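Local atomic coordinates of type IV secretion protein Dot (Legionella pneumophila, PDB entry 6KS5), a protein that acts as a deubiquitinase, a hydrolase that regulates the association of polyubiquitin chains with the Legionella phagosome. Residues F26-F31 with L101-R106; Q112-S117 with G205-C210; N136-R141 with Y167-S172; S181-Y186 with K198-A203. One frame throughout, in Å; residues are numbered along the deposited sequence.

Contact 1 of 4, residues F26-F31 with L101-R106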
# COMPACT_ATOMS: atom_id res chain seq x y z
N PHE A 26 -6.63 -6.64 -6.60
CA PHE A 26 -5.44 -7.02 -5.84
C PHE A 26 -5.12 -6.05 -4.72
O PHE A 26 -3.98 -5.96 -4.28
CB PHE A 26 -4.22 -7.17 -6.76
CG PHE A 26 -4.38 -8.22 -7.81
CD1 PHE A 26 -4.01 -9.53 -7.54
CD2 PHE A 26 -4.90 -7.91 -9.05
CE1 PHE A 26 -4.15 -10.51 -8.51
CE2 PHE A 26 -5.05 -8.88 -10.02
CZ PHE A 26 -4.67 -10.19 -9.75
N ASP A 27 -6.12 -5.29 -4.26
CA ASP A 27 -5.96 -4.34 -3.16
C ASP A 27 -4.81 -3.36 -3.41
O ASP A 27 -4.17 -2.88 -2.48
CB ASP A 27 -5.76 -5.07 -1.83
CG ASP A 27 -7.03 -5.81 -1.36
OD1 ASP A 27 -8.09 -5.68 -2.01
OD2 ASP A 27 -6.97 -6.52 -0.33
N ASN A 28 -4.54 -3.05 -4.69
CA ASN A 28 -3.47 -2.13 -5.09
C ASN A 28 -4.03 -0.79 -5.58
O ASN A 28 -3.42 -0.11 -6.39
CB ASN A 28 -2.58 -2.79 -6.16
CG ASN A 28 -1.59 -3.80 -5.56
OD1 ASN A 28 -1.22 -3.69 -4.39
ND2 ASN A 28 -1.14 -4.77 -6.36
N CYS A 29 -5.19 -0.40 -5.04
CA CYS A 29 -5.93 0.73 -5.58
C CYS A 29 -5.12 2.03 -5.49
O CYS A 29 -5.16 2.85 -6.42
CB CYS A 29 -7.25 0.86 -4.83
SG CYS A 29 -8.19 2.35 -5.18
N PHE A 30 -4.36 2.23 -4.40
CA PHE A 30 -3.52 3.41 -4.30
C PHE A 30 -2.34 3.33 -5.26
O PHE A 30 -1.97 4.33 -5.87
CB PHE A 30 -3.01 3.58 -2.90
CG PHE A 30 -1.89 4.59 -2.83
CD1 PHE A 30 -2.18 5.94 -2.85
CD2 PHE A 30 -0.56 4.20 -2.75
CE1 PHE A 30 -1.21 6.87 -2.80
CE2 PHE A 30 0.44 5.14 -2.70
CZ PHE A 30 0.11 6.48 -2.73
N PHE A 31 -1.70 2.16 -5.34
CA PHE A 31 -0.59 2.02 -6.26
C PHE A 31 -1.06 2.20 -7.70
O PHE A 31 -0.32 2.76 -8.52
CB PHE A 31 0.08 0.67 -6.07
CG PHE A 31 0.76 0.52 -4.75
CD1 PHE A 31 1.75 1.40 -4.36
CD2 PHE A 31 0.40 -0.51 -3.90
CE1 PHE A 31 2.38 1.26 -3.14
CE2 PHE A 31 1.02 -0.66 -2.67
CZ PHE A 31 2.01 0.22 -2.29
N LEU A 101 2.10 -2.35 -12.82
CA LEU A 101 2.93 -1.51 -11.96
C LEU A 101 2.45 -1.55 -10.51
O LEU A 101 3.25 -1.33 -9.59
CB LEU A 101 2.94 -0.07 -12.47
CG LEU A 101 3.77 0.15 -13.73
CD1 LEU A 101 3.75 1.61 -14.13
CD2 LEU A 101 5.19 -0.33 -13.52
N GLY A 102 1.17 -1.82 -10.29
CA GLY A 102 0.68 -1.96 -8.93
C GLY A 102 1.38 -3.08 -8.18
O GLY A 102 1.67 -2.95 -6.99
N PHE A 103 1.67 -4.18 -8.87
CA PHE A 103 2.33 -5.30 -8.22
C PHE A 103 3.77 -4.96 -7.84
O PHE A 103 4.22 -5.27 -6.73
CB PHE A 103 2.31 -6.53 -9.14
CG PHE A 103 0.94 -7.12 -9.33
CD1 PHE A 103 0.16 -7.46 -8.25
CD2 PHE A 103 0.45 -7.34 -10.61
CE1 PHE A 103 -1.10 -8.00 -8.42
CE2 PHE A 103 -0.81 -7.89 -10.78
CZ PHE A 103 -1.58 -8.22 -9.69
N LEU A 104 4.51 -4.34 -8.75
CA LEU A 104 5.91 -4.06 -8.48
C LEU A 104 6.07 -2.96 -7.44
O LEU A 104 6.98 -3.02 -6.60
CB LEU A 104 6.63 -3.69 -9.77
CG LEU A 104 6.38 -4.67 -10.92
CD1 LEU A 104 6.35 -3.97 -12.27
CD2 LEU A 104 7.43 -5.76 -10.89
N LEU A 105 5.18 -1.97 -7.46
CA LEU A 105 5.26 -0.89 -6.48
C LEU A 105 4.94 -1.40 -5.08
O LEU A 105 5.54 -0.94 -4.10
CB LEU A 105 4.31 0.25 -6.86
CG LEU A 105 4.71 1.09 -8.08
CD1 LEU A 105 3.50 1.81 -8.64
CD2 LEU A 105 5.80 2.08 -7.72
N ARG A 106 4.00 -2.35 -4.96
CA ARG A 106 3.65 -2.88 -3.65
C ARG A 106 4.86 -3.49 -2.95
O ARG A 106 4.97 -3.42 -1.72
CB ARG A 106 2.52 -3.90 -3.77
CG ARG A 106 2.27 -4.67 -2.48
CD ARG A 106 1.05 -5.58 -2.56
NE ARG A 106 -0.21 -4.85 -2.51
CZ ARG A 106 -0.71 -4.30 -1.41
NH1 ARG A 106 -0.05 -4.37 -0.26
NH2 ARG A 106 -1.87 -3.66 -1.46

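Contact 2 of 4, residues Q112-S117 with G205-C210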
# COMPACT_ATOMS: atom_id res chain seq x y z
N GLN A 112 12.58 -0.04 -0.08
CA GLN A 112 13.23 1.26 -0.03
C GLN A 112 13.18 1.90 1.35
O GLN A 112 13.87 2.90 1.58
CB GLN A 112 12.61 2.20 -1.07
N LEU A 113 12.39 1.35 2.27
CA LEU A 113 12.30 1.91 3.62
C LEU A 113 12.52 0.85 4.68
O LEU A 113 11.91 0.86 5.74
CB LEU A 113 10.97 2.63 3.84
CG LEU A 113 9.64 2.05 3.33
CD1 LEU A 113 9.18 0.85 4.14
CD2 LEU A 113 8.57 3.14 3.29
N VAL A 114 13.43 -0.09 4.42
CA VAL A 114 13.80 -1.08 5.42
C VAL A 114 15.23 -0.88 5.91
O VAL A 114 15.51 -1.15 7.09
CB VAL A 114 13.59 -2.52 4.90
CG1 VAL A 114 14.55 -2.84 3.77
CG2 VAL A 114 13.72 -3.54 6.03
N ASN A 115 16.15 -0.43 5.06
CA ASN A 115 17.47 0.01 5.47
C ASN A 115 17.56 1.53 5.59
O ASN A 115 18.66 2.08 5.62
CB ASN A 115 18.53 -0.49 4.49
CG ASN A 115 18.20 -1.86 3.93
OD1 ASN A 115 17.55 -1.98 2.90
ND2 ASN A 115 18.66 -2.91 4.61
N ASN A 116 16.42 2.21 5.63
CA ASN A 116 16.37 3.66 5.84
C ASN A 116 16.18 3.89 7.33
O ASN A 116 15.07 3.89 7.86
CB ASN A 116 15.25 4.29 5.02
CG ASN A 116 15.26 5.82 5.07
OD1 ASN A 116 15.83 6.43 5.97
ND2 ASN A 116 14.62 6.44 4.09
N SER A 117 17.30 4.09 8.04
CA SER A 117 17.24 4.30 9.48
C SER A 117 16.57 5.63 9.82
O SER A 117 15.96 5.75 10.89
CB SER A 117 18.63 4.25 10.08
OG SER A 117 19.32 5.46 9.86
N GLY A 205 10.90 -4.66 15.11
CA GLY A 205 9.56 -4.16 14.82
C GLY A 205 9.46 -3.47 13.47
O GLY A 205 8.51 -3.70 12.71
N TYR A 206 10.44 -2.63 13.15
CA TYR A 206 10.42 -1.89 11.89
C TYR A 206 10.49 -2.82 10.69
O TYR A 206 9.75 -2.63 9.72
CB TYR A 206 11.58 -0.89 11.85
CG TYR A 206 11.60 0.02 10.64
CD1 TYR A 206 10.50 0.82 10.34
CD2 TYR A 206 12.71 0.10 9.81
CE1 TYR A 206 10.51 1.66 9.25
CE2 TYR A 206 12.72 0.95 8.71
CZ TYR A 206 11.62 1.72 8.44
OH TYR A 206 11.60 2.57 7.36
N THR A 207 11.37 -3.82 10.73
CA THR A 207 11.50 -4.70 9.57
C THR A 207 10.25 -5.56 9.40
O THR A 207 9.79 -5.76 8.27
CB THR A 207 12.76 -5.57 9.68
OG1 THR A 207 12.53 -6.66 10.58
CG2 THR A 207 13.95 -4.75 10.16
N LEU A 208 9.68 -6.05 10.51
CA LEU A 208 8.41 -6.77 10.43
C LEU A 208 7.34 -5.93 9.76
O LEU A 208 6.51 -6.44 8.99
CB LEU A 208 7.95 -7.17 11.83
CG LEU A 208 8.53 -8.41 12.50
CD1 LEU A 208 8.07 -8.43 13.93
CD2 LEU A 208 8.10 -9.66 11.77
N TYR A 209 7.34 -4.63 10.05
CA TYR A 209 6.38 -3.72 9.43
C TYR A 209 6.60 -3.65 7.93
O TYR A 209 5.63 -3.70 7.15
CB TYR A 209 6.53 -2.36 10.08
CG TYR A 209 5.58 -1.29 9.60
CD1 TYR A 209 4.21 -1.49 9.62
CD2 TYR A 209 6.07 -0.07 9.18
CE1 TYR A 209 3.35 -0.49 9.20
CE2 TYR A 209 5.22 0.93 8.77
CZ TYR A 209 3.87 0.72 8.78
OH TYR A 209 3.04 1.74 8.36
N CYS A 210 7.85 -3.54 7.49
CA CYS A 210 8.09 -3.45 6.06
C CYS A 210 7.76 -4.77 5.38
O CYS A 210 7.29 -4.78 4.24
CB CYS A 210 9.53 -2.99 5.82
SG CYS A 210 9.86 -1.44 6.65

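Contact 3 of 4, residues N136-R141 with Y167-S172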
# COMPACT_ATOMS: atom_id res chain seq x y z
N ASN A 136 -1.92 3.90 22.35
CA ASN A 136 -3.35 3.81 22.07
C ASN A 136 -3.81 2.36 22.02
O ASN A 136 -4.89 2.03 22.52
CB ASN A 136 -3.67 4.50 20.75
CG ASN A 136 -3.61 6.00 20.85
OD1 ASN A 136 -3.67 6.56 21.94
ND2 ASN A 136 -3.49 6.67 19.71
N TYR A 137 -3.01 1.48 21.41
CA TYR A 137 -3.38 0.07 21.32
C TYR A 137 -3.58 -0.53 22.70
O TYR A 137 -4.49 -1.34 22.91
CB TYR A 137 -2.31 -0.71 20.55
CG TYR A 137 -2.73 -2.11 20.18
CD1 TYR A 137 -2.57 -3.16 21.06
CD2 TYR A 137 -3.29 -2.38 18.94
CE1 TYR A 137 -2.95 -4.44 20.72
CE2 TYR A 137 -3.68 -3.65 18.59
CZ TYR A 137 -3.51 -4.68 19.48
OH TYR A 137 -3.90 -5.96 19.14
N LYS A 138 -2.74 -0.15 23.66
CA LYS A 138 -2.80 -0.78 24.97
C LYS A 138 -4.04 -0.34 25.75
O LYS A 138 -4.78 -1.18 26.27
CB LYS A 138 -1.54 -0.47 25.77
CG LYS A 138 -1.56 -1.04 27.17
CD LYS A 138 -0.76 -0.21 28.14
CE LYS A 138 0.45 0.42 27.46
NZ LYS A 138 1.43 0.89 28.48
N GLU A 139 -4.29 0.97 25.83
CA GLU A 139 -5.43 1.43 26.61
C GLU A 139 -6.76 1.20 25.89
O GLU A 139 -7.78 0.95 26.55
CB GLU A 139 -5.28 2.91 26.97
CG GLU A 139 -4.02 3.23 27.77
CD GLU A 139 -4.22 3.08 29.27
OE1 GLU A 139 -3.19 3.03 29.99
OE2 GLU A 139 -5.38 3.02 29.72
N TYR A 140 -6.77 1.28 24.56
CA TYR A 140 -8.01 1.09 23.82
C TYR A 140 -8.45 -0.37 23.80
O TYR A 140 -9.65 -0.64 23.71
CB TYR A 140 -7.86 1.58 22.39
CG TYR A 140 -7.98 3.08 22.19
CD1 TYR A 140 -8.38 3.92 23.23
CD2 TYR A 140 -7.69 3.66 20.95
CE1 TYR A 140 -8.48 5.30 23.04
CE2 TYR A 140 -7.79 5.02 20.75
CZ TYR A 140 -8.18 5.84 21.80
OH TYR A 140 -8.28 7.20 21.60
N ARG A 141 -7.51 -1.31 23.89
CA ARG A 141 -7.89 -2.71 23.79
C ARG A 141 -8.59 -3.24 25.04
O ARG A 141 -9.05 -4.38 25.02
CB ARG A 141 -6.66 -3.57 23.49
CG ARG A 141 -6.95 -4.74 22.57
CD ARG A 141 -5.75 -5.64 22.45
NE ARG A 141 -6.11 -6.96 21.93
CZ ARG A 141 -6.54 -7.96 22.69
NH1 ARG A 141 -6.66 -7.79 23.99
NH2 ARG A 141 -6.84 -9.12 22.13
N TYR A 167 1.40 -9.14 23.72
CA TYR A 167 2.22 -9.24 24.92
C TYR A 167 2.27 -7.90 25.64
O TYR A 167 2.16 -7.85 26.87
CB TYR A 167 3.62 -9.73 24.55
CG TYR A 167 4.51 -9.94 25.74
CD1 TYR A 167 4.37 -11.06 26.55
CD2 TYR A 167 5.50 -9.03 26.06
CE1 TYR A 167 5.18 -11.26 27.65
CE2 TYR A 167 6.32 -9.21 27.15
CZ TYR A 167 6.16 -10.33 27.94
OH TYR A 167 6.98 -10.49 29.03
N PHE A 168 2.41 -6.81 24.89
CA PHE A 168 2.45 -5.47 25.49
C PHE A 168 1.16 -5.16 26.23
O PHE A 168 1.18 -4.54 27.30
CB PHE A 168 2.71 -4.43 24.40
CG PHE A 168 2.92 -3.03 24.92
CD1 PHE A 168 3.60 -2.81 26.11
CD2 PHE A 168 2.47 -1.94 24.20
CE1 PHE A 168 3.80 -1.52 26.57
CE2 PHE A 168 2.67 -0.65 24.66
CZ PHE A 168 3.34 -0.44 25.85
N TYR A 169 0.02 -5.59 25.69
CA TYR A 169 -1.26 -5.26 26.31
C TYR A 169 -1.43 -5.96 27.65
O TYR A 169 -1.52 -5.32 28.70
CB TYR A 169 -2.41 -5.62 25.36
CG TYR A 169 -3.76 -5.63 26.03
CD1 TYR A 169 -4.36 -4.44 26.44
CD2 TYR A 169 -4.44 -6.82 26.25
CE1 TYR A 169 -5.60 -4.44 27.05
CE2 TYR A 169 -5.68 -6.83 26.86
CZ TYR A 169 -6.25 -5.64 27.26
OH TYR A 169 -7.49 -5.65 27.87
N ASN A 170 -1.45 -7.30 27.63
CA ASN A 170 -1.76 -8.04 28.84
C ASN A 170 -0.63 -7.93 29.86
O ASN A 170 -0.87 -8.12 31.06
CB ASN A 170 -2.06 -9.50 28.50
CG ASN A 170 -0.82 -10.29 28.12
OD1 ASN A 170 -0.52 -10.46 26.93
ND2 ASN A 170 -0.11 -10.81 29.12
N ARG A 171 0.59 -7.62 29.43
CA ARG A 171 1.68 -7.50 30.39
C ARG A 171 1.45 -6.34 31.35
O ARG A 171 1.81 -6.43 32.52
CB ARG A 171 3.00 -7.34 29.65
CG ARG A 171 4.21 -7.18 30.56
CD ARG A 171 5.46 -6.73 29.82
NE ARG A 171 6.44 -6.19 30.76
CZ ARG A 171 6.23 -5.15 31.57
NH1 ARG A 171 5.08 -4.49 31.53
NH2 ARG A 171 7.18 -4.75 32.41
N SER A 172 0.80 -5.26 30.87
CA SER A 172 0.51 -4.10 31.69
C SER A 172 -0.91 -4.10 32.25
O SER A 172 -1.25 -3.20 33.02
CB SER A 172 0.73 -2.82 30.88
OG SER A 172 1.86 -2.91 30.03

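Contact 4 of 4, residues S181-Y186 with K198-A203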
# COMPACT_ATOMS: atom_id res chain seq x y z
N SER A 181 7.49 -14.04 26.13
CA SER A 181 8.83 -14.56 26.37
C SER A 181 9.88 -13.88 25.48
O SER A 181 10.80 -13.24 26.00
CB SER A 181 8.86 -16.08 26.20
N PRO A 182 9.77 -13.99 24.15
CA PRO A 182 10.81 -13.39 23.30
C PRO A 182 10.91 -11.89 23.44
O PRO A 182 11.99 -11.33 23.21
CB PRO A 182 10.39 -13.79 21.87
CG PRO A 182 9.33 -14.82 22.04
CD PRO A 182 8.65 -14.47 23.32
N PHE A 183 9.83 -11.22 23.82
CA PHE A 183 9.81 -9.77 23.90
C PHE A 183 10.16 -9.24 25.28
O PHE A 183 10.24 -8.02 25.45
CB PHE A 183 8.44 -9.22 23.49
CG PHE A 183 7.81 -9.93 22.33
CD1 PHE A 183 8.30 -9.75 21.04
CD2 PHE A 183 6.71 -10.76 22.52
CE1 PHE A 183 7.71 -10.39 19.97
CE2 PHE A 183 6.12 -11.40 21.45
CZ PHE A 183 6.62 -11.22 20.18
N GLU A 184 10.35 -10.10 26.27
CA GLU A 184 10.63 -9.60 27.61
C GLU A 184 12.01 -8.96 27.71
O GLU A 184 12.25 -8.19 28.65
CB GLU A 184 10.47 -10.74 28.62
CG GLU A 184 10.41 -10.30 30.08
CD GLU A 184 9.45 -9.14 30.33
OE1 GLU A 184 8.43 -9.01 29.62
OE2 GLU A 184 9.73 -8.35 31.26
N LYS A 185 12.90 -9.22 26.75
CA LYS A 185 14.20 -8.56 26.74
C LYS A 185 14.06 -7.05 26.66
O LYS A 185 14.80 -6.31 27.31
CB LYS A 185 15.04 -9.09 25.57
CG LYS A 185 14.25 -9.25 24.27
CD LYS A 185 15.10 -9.87 23.16
CE LYS A 185 16.11 -8.87 22.60
NZ LYS A 185 16.62 -9.28 21.25
N TYR A 186 13.10 -6.57 25.86
CA TYR A 186 12.90 -5.13 25.69
C TYR A 186 12.23 -4.47 26.89
O TYR A 186 12.13 -3.24 26.90
CB TYR A 186 12.06 -4.84 24.43
CG TYR A 186 12.37 -5.70 23.23
CD1 TYR A 186 13.57 -5.57 22.55
CD2 TYR A 186 11.44 -6.62 22.75
CE1 TYR A 186 13.85 -6.35 21.43
CE2 TYR A 186 11.71 -7.40 21.64
CZ TYR A 186 12.92 -7.26 20.99
OH TYR A 186 13.20 -8.04 19.88
N LYS A 198 10.65 1.38 21.62
CA LYS A 198 11.80 1.67 20.76
C LYS A 198 12.74 0.48 20.68
O LYS A 198 13.24 0.15 19.59
CB LYS A 198 12.53 2.90 21.29
CG LYS A 198 13.58 3.47 20.35
CD LYS A 198 14.01 4.86 20.80
CE LYS A 198 15.44 5.16 20.40
NZ LYS A 198 15.72 4.73 19.01
N ASN A 199 13.00 -0.19 21.81
CA ASN A 199 13.87 -1.36 21.80
C ASN A 199 13.29 -2.47 20.93
O ASN A 199 14.04 -3.20 20.27
CB ASN A 199 14.08 -1.88 23.22
CG ASN A 199 15.09 -1.06 23.99
OD1 ASN A 199 15.92 -0.37 23.40
ND2 ASN A 199 15.02 -1.15 25.31
N TYR A 200 11.97 -2.62 20.93
CA TYR A 200 11.34 -3.58 20.03
C TYR A 200 11.42 -3.10 18.59
O TYR A 200 11.70 -3.90 17.68
CB TYR A 200 9.89 -3.81 20.43
CG TYR A 200 9.09 -4.53 19.38
CD1 TYR A 200 9.33 -5.86 19.09
CD2 TYR A 200 8.09 -3.87 18.66
CE1 TYR A 200 8.60 -6.53 18.13
CE2 TYR A 200 7.35 -4.53 17.69
CZ TYR A 200 7.62 -5.86 17.43
OH TYR A 200 6.90 -6.54 16.47
N TRP A 201 11.21 -1.80 18.38
CA TRP A 201 11.12 -1.25 17.03
C TRP A 201 12.44 -1.36 16.29
O TRP A 201 12.50 -1.90 15.17
CB TRP A 201 10.67 0.21 17.10
CG TRP A 201 10.29 0.77 15.78
CD1 TRP A 201 10.96 1.73 15.08
CD2 TRP A 201 9.15 0.41 15.00
NE1 TRP A 201 10.30 1.99 13.90
CE2 TRP A 201 9.19 1.19 13.83
CE3 TRP A 201 8.11 -0.50 15.18
CZ2 TRP A 201 8.21 1.09 12.84
CZ3 TRP A 201 7.14 -0.60 14.19
CH2 TRP A 201 7.20 0.19 13.04
N ASP A 202 13.52 -0.84 16.88
CA ASP A 202 14.81 -0.82 16.19
C ASP A 202 15.40 -2.21 16.04
O ASP A 202 16.26 -2.42 15.17
CB ASP A 202 15.81 0.07 16.93
CG ASP A 202 15.42 1.54 16.91
OD1 ASP A 202 14.91 2.03 15.88
OD2 ASP A 202 15.63 2.20 17.95
N ALA A 203 14.97 -3.17 16.86
CA ALA A 203 15.50 -4.52 16.74
C ALA A 203 14.79 -5.29 15.63
O ALA A 203 15.41 -5.68 14.64
CB ALA A 203 15.39 -5.27 18.07

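Contact 1 of 4, residues F26-F31 with L101-R106
The turn leading into helix 29-40 packs here against helix 95-112, with F26 on F103 and N28 on R106. The two aromatic rings form an edge-to-face (T-shaped) pair. Their centroids are 4.5 Å apart and their planes stand at 79°. F103 presents its CE1 and CZ edge, and CZ sits over the centre of the F26 ring. F327 of helix 326-334 also packs edge-to-face with F103, and touches F26.

R106 reaches the turn by a side chain that bends at chi3 (-74°), bringing NE and NH2 round to face it. R106 NE donates to N28 OD1, although the modelled 2.4 Å is very short and doubtful. R106 NH2 makes a weak bond to the same oxygen, 3.0 Å from N28 OD1. The amide and guanidinium planes are nearly coplanar. A second weak bond runs from NH2 to the carbonyl of D27, which also accepts a bond from K219. NH1 binds V218 O, so both ends of the guanidinium are engaged.

N28 holds the N-cap position of helix 29-40, but its side chain makes no capping bond and is turned to R106. C29 follows and touches H270. This Cys-His pairing at a helix start is consistent with the active site of an OTU-type cysteine deubiquitinase.

F31, in the first turn of helix 29-40, packs against helix 95-112. R106 CA makes a CH-pi contact with one face of its ring, 4.0 Å from the F31 centroid. F31 CD1 lies 3.8 Å from L105 CB. F31 CB comes within 3.9 Å of G102 CA.

Contact 2 of 4, residues Q112-S117 with G205-C210
L113 opens the contact just after helix 95-112, where its carbonyl faces Y206 and C210 of helix 193-214. Y206 OH donates a hydrogen bond to L113 O. The modelled separation is very short and the carbonyl is poorly placed, so its length is doubtful. The Y206 ring reaches across because its CG is anti to the backbone N (chi1 -175°). L113 CD1 also touches C210 SG, at 3.5 Å. That sulfur lies over the centre of the Y206 ring, 4.0 Å above its plane. The sulfur thus touches both the leucine branch and the tyrosine face.

V114 comes next and touches the helix with its side chain. Its CB is 4.2 Å from C210 CB, while CG2 is 4.3 Å from T207 CB. Its carbonyl oxygen approaches the tyrosine ring, with V114 O 3.8 Å from Y206 CE2.

N116 closes the walk. Its backbone O stands 3.7 Å from Y206 OH. Its side chain turns to the start of the next helix: OD1 accepts a bond from V119 N, so N116 is the N-cap of helix 117-122.

The link between helices 95-112 and 117-122 thus rests on the side of the long helix 193-214. I55, in a loop, touches V114 and C210, V119 and K120 of helix 117-122 touch Y206, and V231 of helix 222-231 meets N116.

Contact 3 of 4, residues N136-R141 with Y167-S172
Y169 lies beneath the side chain of R141, which crosses its ring at about a right angle. R141 CB makes a CH-pi contact over one face, 4.1 Å from the centroid of the Y169 ring. Further out the arginine chain runs extended from CG to NE and carries the guanidinium across the same face to the CD2-CE2 side of the ring. There R141 NH1 is 3.2 Å from Y169 CE2. The guanidinium turns an edge toward the ring, and the two planes are 56° apart. Its charge is met by E166, which forms a salt bridge with R141 NE and also accepts a bond from Y137 OH. Y169 OH makes a weak bond to S142.

The ring edge of Y169 is used as well. K138 O lies near the ring plane, 3.3 Å from Y169 CD1.

K138 itself leans across to F168. With CG anti to the backbone N (chi1 178°) and a bend at chi3, its chain lays the methylene end against the phenylalanine. K138 CE is 3.4 Å from F168 CZ. K138 CD also touches S172, at 4.1 Å from its CB. The S172 hydroxyl bonds back to F168 O within its own helix, which ties together two residues that receive the lysine. D193 and I197 of helix 193-214 touch F168 as well.

Helices 130-140 and 162-173 meet here at the protein surface. Their local axes approach to 9.1 Å and cross at -50°, close to the roughly -50° class of helix packing in globular proteins.

Contact 4 of 4, residues S181-Y186 with K198-A203
Y186 packs on N199, Y200 and A203, setting the segment that begins with a type I beta turn, S181 to E184, against helix 193-214. It is a helix-to-loop contact made largely by aromatic rings.

The ring interactions centre on Y186. Y200 CA sits almost squarely over its face in a CH-pi contact, 3.8 Å from the centroid and 6° off the normal. The opposite face is covered by K185 CG of its own segment, so the ring lies between a lysine methylene and a backbone CA. The Y200 ring turns its edge to the same tyrosine in an offset edge-to-face pair, with centroids 5.8 Å apart. Y186 CE2 and Y200 CD1 make the closest side-chain approach of that pair. F183 adds a looser touch, its CD1 4.4 Å from Y200 CE1.

Apolar contacts extend the surface at either end of the Y186 side chain. Near its root, Y186 CB meets N199 CB at 3.8 Å. Near its tip, Y186 CE1 lies 3.9 Å from A203 CB.

The two tyrosine hydroxyls bond to residues beyond the segments. Y186 OH binds E204, and Y200 OH binds N161, while F164 stacks on the Y200 ring. Within helix 193-214, a salt bridge joins K198 to D202 one turn later; K198 NZ approaches the syn lone pair of D202 OD2 at 2.7 Å.

How the contacts relate
From the N terminus, contact 1 closes first: the start of helix 29-40 returns to helix 95-112 near the centre of the chain. The same helix ends at 112, where the link 112-117 opens contact 2 in series, its nearest atoms about 7 Å from those of contact 1. Contact 2 closes a long loop onto helix 193-214. Contacts 3 and 4 are both nested inside that loop and follow each other in series. Contact 3 joins helices 130-140 and 162-173; contact 4 folds the following link onto helix 193-214. Contacts 2 and 4 share that helix and touch through its backbone. Contacts 3 and 4 also touch, where Y167 packs on F183.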